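Local atomic coordinates of fibrillarin-like rRNA/tRNA 2'-O-methyltransferase (Methanocaldococcus jannaschii, PDB entry 1FBN), a protein that probably uses S-adenosyl-L-methionine to methylate ribose 2'-hydroxyls of pre-rRNA and tRNA at sites chosen by a guide RNA in box C/D ribonucleoprotein particles. Residues K34-E39 with L115-E120; H91-A96 with R121-P126. All coordinates share one frame; numbering follows the deposited sequence.

Overall arrangement
Contact 1 brings the loop after strand 25-28 against the end of helix 108-117; contact 2, its centre about 11 Å from that of contact 1, packs helix 87-95 on the turn that leads into strand 124-128. Residues 115-126 run continuously from the end of helix 108-117 into that strand, so the second segment of contact 1 leads directly into that of contact 2. The two meet in several places: Cys118 SG lies 3.5 Å from Ile124 CD1, and Val36 CG2 lies 3.7 Å from Arg121 NH1. Helix 87-95 starts at the predicted S-adenosyl-L-methionine site. The side chain of Val36 in contact 1 is about 6 Å from that of Thr87, and that of Ile124 in contact 2 is about 9 Å from the side chain of Thr88.

Contact 1 (K34-E39 with L115-E120); sequences KKVYDE and LDACAE
Ala117 O, on the last residue of helix 108-117, takes a hydrogen bond from the ammonium group of Lys34 and is flanked by the methyls of Val36. The bond from Lys34 NZ to Ala117 O is 3.3 Å long, and the donor sits above the carbonyl plane, 38° out of it. Lys34 reaches across with an extended chain that turns only at its last torsion (chi4 -57°), which brings NZ over the oxygen while CE passes Ala119 CB at 4.1 Å. A positive charge at the carbonyl end of a helix is likely to be electrostatically favourable. Beside this bond, Val36 CG1 packs on Ala117 CB at 3.7 Å, and Val36 CG2 lies 3.8 Å from Ala117 O.

Within the loop, Val36 N donates to Glu39 OE2 at 2.7 Å, from above the carboxylate plane. The same oxygen forms a salt bridge with Arg50, so a backbone N-H and a guanidinium share it. Glu39 holds this position with a nearly eclipsed first torsion (chi1 3°), and its CG lies above one face of the Tyr37 ring, near its rim; the Tyr37 hydroxyl is hydrogen-bonded to Asn53 N. Val36 also touches Ser90 and Arg121, wedged between helix 87-95 and the chain that follows helix 108-117. The contact is thus an interdomain one at the surface, in which the loop between strands 25-28 and 41-44 of the N-terminal antiparallel sheet rests on the Rossmann-like methyltransferase fold of the fibrillarin family.

Contact 2 (H91-A96 with R121-P126); sequences HVADIA and RENIIP
The last turn of helix 87-95 lies against the type I turn from Arg121 to Ile124, with the CA atoms of Ala93 and Asn123 6.5 Å apart. Asn123 ND2 gives one N-H to Ala93 O and the other to Ala96 O, both at 3.0 Å; it meets Ala93 O on a lone pair in the carbonyl plane but stands 47° above that of Ala96. A chi1 of 57° sets Asn123 CG between the backbone N and the carbonyl carbon, turning the amide to the helix end. The two acceptors lie close to the amide plane, which fixes its rotation. Asn123 OD1, buried without a polar partner, faces Ala93 CB at 3.6 Å.

The turn leads into edge strand 124-128, the last element of the beta-alpha-beta crossover from strand 100-105 through helix 108-117 in the Rossmann-like sheet of class I methyltransferases.

On the other flank, Arg121 forms a salt bridge with Asp94: NH2 donates to OD1 at 2.9 Å, on its syn lone pair, and NE adds a weak bond to the same oxygen. The carboxylate and guanidinium planes are 50° apart. Asp94 is gripped further by Ile30 N, Thr27 and Arg50, which ties the N-terminal sheet and the loop after strand 25-28 to this helix. Between the two polar links, Ala93 CB packs against Arg121 CD at 3.9 Å and Ile124 CG1 at 3.7 Å.

Contact 1 (K34-E39 with L115-E120)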
loop_
_atom_site.group_PDB
_atom_site.type_symbol
_atom_site.label_atom_id
_atom_site.label_comp_id
_atom_site.label_asym_id
_atom_site.label_seq_id
_atom_site.Cartn_x
_atom_site.Cartn_y
_atom_site.Cartn_z
ATOM N N LYS A 34 -3.471 -14.985 14.791
ATOM C CA LYS A 34 -4.608 -14.443 14.059
ATOM C C LYS A 34 -4.393 -14.378 12.555
ATOM O O LYS A 34 -3.339 -13.953 12.080
ATOM C CB LYS A 34 -4.953 -13.037 14.569
ATOM C CG LYS A 34 -6.227 -12.436 13.963
ATOM C CD LYS A 34 -6.410 -10.974 14.368
ATOM C CE LYS A 34 -7.837 -10.482 14.137
ATOM N NZ LYS A 34 -8.291 -10.645 12.728
ATOM N N LYS A 35 -5.393 -14.843 11.815
ATOM C CA LYS A 35 -5.365 -14.781 10.365
ATOM C C LYS A 35 -6.371 -13.697 9.988
ATOM O O LYS A 35 -7.538 -13.752 10.387
ATOM C CB LYS A 35 -5.756 -16.120 9.736
ATOM C CG LYS A 35 -4.672 -17.176 9.826
ATOM C CD LYS A 35 -5.009 -18.386 8.976
ATOM C CE LYS A 35 -3.913 -19.439 9.054
ATOM N NZ LYS A 35 -4.192 -20.578 8.139
ATOM N N VAL A 36 -5.891 -12.676 9.287
ATOM C CA VAL A 36 -6.735 -11.565 8.863
ATOM C C VAL A 36 -7.686 -11.975 7.741
ATOM O O VAL A 36 -8.887 -11.710 7.813
ATOM C CB VAL A 36 -5.875 -10.359 8.403
ATOM C CG1 VAL A 36 -6.761 -9.229 7.888
ATOM C CG2 VAL A 36 -5.014 -9.868 9.553
ATOM N N TYR A 37 -7.148 -12.652 6.727
ATOM C CA TYR A 37 -7.940 -13.082 5.575
ATOM C C TYR A 37 -7.653 -14.518 5.127
ATOM O O TYR A 37 -7.627 -14.819 3.930
ATOM C CB TYR A 37 -7.732 -12.104 4.407
ATOM C CG TYR A 37 -6.302 -11.995 3.902
ATOM C CD1 TYR A 37 -5.333 -11.283 4.617
ATOM C CD2 TYR A 37 -5.928 -12.584 2.691
ATOM C CE1 TYR A 37 -4.024 -11.160 4.131
ATOM C CE2 TYR A 37 -4.628 -12.468 2.198
ATOM C CZ TYR A 37 -3.682 -11.756 2.918
ATOM O OH TYR A 37 -2.406 -11.647 2.414
ATOM N N ASP A 38 -7.459 -15.399 6.104
ATOM C CA ASP A 38 -7.172 -16.813 5.865
ATOM C C ASP A 38 -5.906 -17.028 5.024
ATOM O O ASP A 38 -5.840 -17.916 4.172
ATOM C CB ASP A 38 -8.390 -17.513 5.237
ATOM C CG ASP A 38 -8.404 -19.018 5.495
ATOM O OD1 ASP A 38 -8.438 -19.425 6.680
ATOM O OD2 ASP A 38 -8.386 -19.791 4.511
ATOM N N GLU A 39 -4.899 -16.199 5.278
ATOM C CA GLU A 39 -3.619 -16.295 4.580
ATOM C C GLU A 39 -2.821 -17.447 5.177
ATOM O O GLU A 39 -3.087 -17.866 6.303
ATOM C CB GLU A 39 -2.821 -14.995 4.740
ATOM C CG GLU A 39 -3.483 -13.930 5.624
ATOM C CD GLU A 39 -3.240 -14.111 7.108
ATOM O OE1 GLU A 39 -2.638 -15.125 7.504
ATOM O OE2 GLU A 39 -3.638 -13.220 7.884
ATOM N N LEU A 115 -12.111 -2.497 10.779
ATOM C CA LEU A 115 -11.945 -2.569 12.227
ATOM C C LEU A 115 -11.953 -4.003 12.748
ATOM O O LEU A 115 -11.272 -4.310 13.724
ATOM C CB LEU A 115 -13.032 -1.748 12.930
ATOM C CG LEU A 115 -12.670 -0.319 13.344
ATOM C CD1 LEU A 115 -11.962 0.409 12.224
ATOM C CD2 LEU A 115 -13.924 0.417 13.765
ATOM N N ASP A 116 -12.715 -4.879 12.094
ATOM C CA ASP A 116 -12.794 -6.282 12.501
ATOM C C ASP A 116 -11.552 -7.074 12.081
ATOM O O ASP A 116 -11.066 -7.930 12.826
ATOM C CB ASP A 116 -14.053 -6.939 11.926
ATOM C CG ASP A 116 -15.339 -6.288 12.426
ATOM O OD1 ASP A 116 -15.395 -5.875 13.608
ATOM O OD2 ASP A 116 -16.301 -6.193 11.633
ATOM N N ALA A 117 -11.040 -6.774 10.891
ATOM C CA ALA A 117 -9.862 -7.450 10.364
ATOM C C ALA A 117 -8.562 -6.974 11.013
ATOM O O ALA A 117 -7.665 -7.775 11.269
ATOM C CB ALA A 117 -9.792 -7.268 8.863
ATOM N N CYS A 118 -8.460 -5.673 11.268
ATOM C CA CYS A 118 -7.259 -5.098 11.875
ATOM C C CYS A 118 -7.439 -4.855 13.364
ATOM O O CYS A 118 -6.790 -3.986 13.954
ATOM C CB CYS A 118 -6.877 -3.800 11.159
ATOM S SG CYS A 118 -6.429 -4.066 9.435
ATOM N N ALA A 119 -8.288 -5.687 13.958
ATOM C CA ALA A 119 -8.636 -5.648 15.372
ATOM C C ALA A 119 -7.529 -5.257 16.351
ATOM O O ALA A 119 -7.511 -4.133 16.861
ATOM C CB ALA A 119 -9.247 -6.989 15.784
ATOM N N GLU A 120 -6.595 -6.170 16.589
ATOM C CA GLU A 120 -5.524 -5.924 17.549
ATOM C C GLU A 120 -4.278 -5.183 17.058
ATOM O O GLU A 120 -3.309 -5.041 17.802
ATOM C CB GLU A 120 -5.149 -7.237 18.244
ATOM C CG GLU A 120 -6.358 -7.965 18.852
ATOM C CD GLU A 120 -5.980 -9.197 19.657
ATOM O OE1 GLU A 120 -5.586 -9.034 20.833
ATOM O OE2 GLU A 120 -6.089 -10.324 19.124
#

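Contact 2 (H91-A96 with R121-P126)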
loop_
_atom_site.group_PDB
_atom_site.type_symbol
_atom_site.label_atom_id
_atom_site.label_comp_id
_atom_site.label_asym_id
_atom_site.label_seq_id
_atom_site.Cartn_x
_atom_site.Cartn_y
_atom_site.Cartn_z
ATOM N N HIS A 91 -0.759 -5.951 6.490
ATOM C CA HIS A 91 0.639 -6.207 6.154
ATOM C C HIS A 91 1.499 -4.962 6.303
ATOM O O HIS A 91 2.656 -5.050 6.711
ATOM C CB HIS A 91 0.767 -6.784 4.742
ATOM C CG HIS A 91 0.405 -8.234 4.648
ATOM N ND1 HIS A 91 -0.806 -8.673 4.156
ATOM C CD2 HIS A 91 1.099 -9.347 4.979
ATOM C CE1 HIS A 91 -0.839 -9.994 4.186
ATOM N NE2 HIS A 91 0.305 -10.428 4.681
ATOM N N VAL A 92 0.939 -3.804 5.962
ATOM C CA VAL A 92 1.666 -2.543 6.089
ATOM C C VAL A 92 1.937 -2.281 7.574
ATOM O O VAL A 92 3.002 -1.779 7.934
ATOM C CB VAL A 92 0.880 -1.360 5.468
ATOM C CG1 VAL A 92 1.549 -0.037 5.812
ATOM C CG2 VAL A 92 0.798 -1.520 3.951
ATOM N N ALA A 93 0.982 -2.663 8.426
ATOM C CA ALA A 93 1.101 -2.497 9.876
ATOM C C ALA A 93 2.196 -3.411 10.431
ATOM O O ALA A 93 2.871 -3.068 11.403
ATOM C CB ALA A 93 -0.226 -2.794 10.547
ATOM N N ASP A 94 2.350 -4.583 9.819
ATOM C CA ASP A 94 3.386 -5.531 10.221
ATOM C C ASP A 94 4.754 -4.931 9.924
ATOM O O ASP A 94 5.664 -5.011 10.744
ATOM C CB ASP A 94 3.255 -6.842 9.442
ATOM C CG ASP A 94 2.135 -7.723 9.948
ATOM O OD1 ASP A 94 1.571 -7.447 11.028
ATOM O OD2 ASP A 94 1.824 -8.716 9.262
ATOM N N ILE A 95 4.891 -4.346 8.733
ATOM C CA ILE A 95 6.140 -3.727 8.295
ATOM C C ILE A 95 6.501 -2.548 9.195
ATOM O O ILE A 95 7.580 -2.512 9.784
ATOM C CB ILE A 95 6.033 -3.231 6.828
ATOM C CG1 ILE A 95 5.687 -4.402 5.906
ATOM C CG2 ILE A 95 7.340 -2.577 6.386
ATOM C CD1 ILE A 95 5.155 -3.979 4.556
ATOM N N ALA A 96 5.590 -1.586 9.289
ATOM C CA ALA A 96 5.797 -0.401 10.111
ATOM C C ALA A 96 5.361 -0.647 11.564
ATOM O O ALA A 96 4.511 0.067 12.107
ATOM C CB ALA A 96 5.049 0.770 9.513
ATOM N N ARG A 121 -4.302 -4.714 15.811
ATOM C CA ARG A 121 -3.175 -3.961 15.252
ATOM C C ARG A 121 -3.364 -2.501 15.643
ATOM O O ARG A 121 -3.927 -1.703 14.896
ATOM C CB ARG A 121 -3.109 -4.128 13.732
ATOM C CG ARG A 121 -2.652 -5.513 13.317
ATOM C CD ARG A 121 -2.542 -5.681 11.813
ATOM N NE ARG A 121 -1.606 -6.754 11.480
ATOM C CZ ARG A 121 -1.823 -8.045 11.713
ATOM N NH1 ARG A 121 -2.958 -8.444 12.273
ATOM N NH2 ARG A 121 -0.876 -8.936 11.442
ATOM N N GLU A 122 -2.882 -2.167 16.832
ATOM C CA GLU A 122 -3.029 -0.830 17.383
ATOM C C GLU A 122 -2.272 0.314 16.724
ATOM O O GLU A 122 -2.513 1.474 17.059
ATOM C CB GLU A 122 -2.792 -0.868 18.889
ATOM C CG GLU A 122 -3.839 -1.712 19.604
ATOM C CD GLU A 122 -3.596 -1.832 21.092
ATOM O OE1 GLU A 122 -3.799 -0.829 21.812
ATOM O OE2 GLU A 122 -3.212 -2.935 21.542
ATOM N N ASN A 123 -1.372 0.006 15.789
ATOM C CA ASN A 123 -0.638 1.057 15.085
ATOM C C ASN A 123 -1.436 1.560 13.877
ATOM O O ASN A 123 -0.996 2.454 13.151
ATOM C CB ASN A 123 0.774 0.608 14.684
ATOM C CG ASN A 123 0.777 -0.627 13.818
ATOM O OD1 ASN A 123 -0.128 -1.460 13.891
ATOM N ND2 ASN A 123 1.820 -0.768 13.001
ATOM N N ILE A 124 -2.612 0.968 13.672
ATOM C CA ILE A 124 -3.513 1.371 12.595
ATOM C C ILE A 124 -4.561 2.294 13.219
ATOM O O ILE A 124 -5.279 1.904 14.143
ATOM C CB ILE A 124 -4.231 0.170 11.938
ATOM C CG1 ILE A 124 -3.219 -0.776 11.294
ATOM C CG2 ILE A 124 -5.197 0.663 10.877
ATOM C CD1 ILE A 124 -3.853 -1.957 10.586
ATOM N N ILE A 125 -4.609 3.530 12.733
ATOM C CA ILE A 125 -5.543 4.532 13.235
ATOM C C ILE A 125 -6.629 4.850 12.210
ATOM O O ILE A 125 -6.373 5.500 11.196
ATOM C CB ILE A 125 -4.788 5.814 13.652
ATOM C CG1 ILE A 125 -3.859 5.490 14.821
ATOM C CG2 ILE A 125 -5.762 6.919 14.035
ATOM C CD1 ILE A 125 -2.945 6.606 15.178
ATOM N N PRO A 126 -7.857 4.366 12.461
ATOM C CA PRO A 126 -9.016 4.569 11.591
ATOM C C PRO A 126 -9.518 5.998 11.645
ATOM O O PRO A 126 -9.606 6.595 12.717
ATOM C CB PRO A 126 -10.048 3.617 12.185
ATOM C CG PRO A 126 -9.742 3.676 13.644
ATOM C CD PRO A 126 -8.233 3.578 13.650
#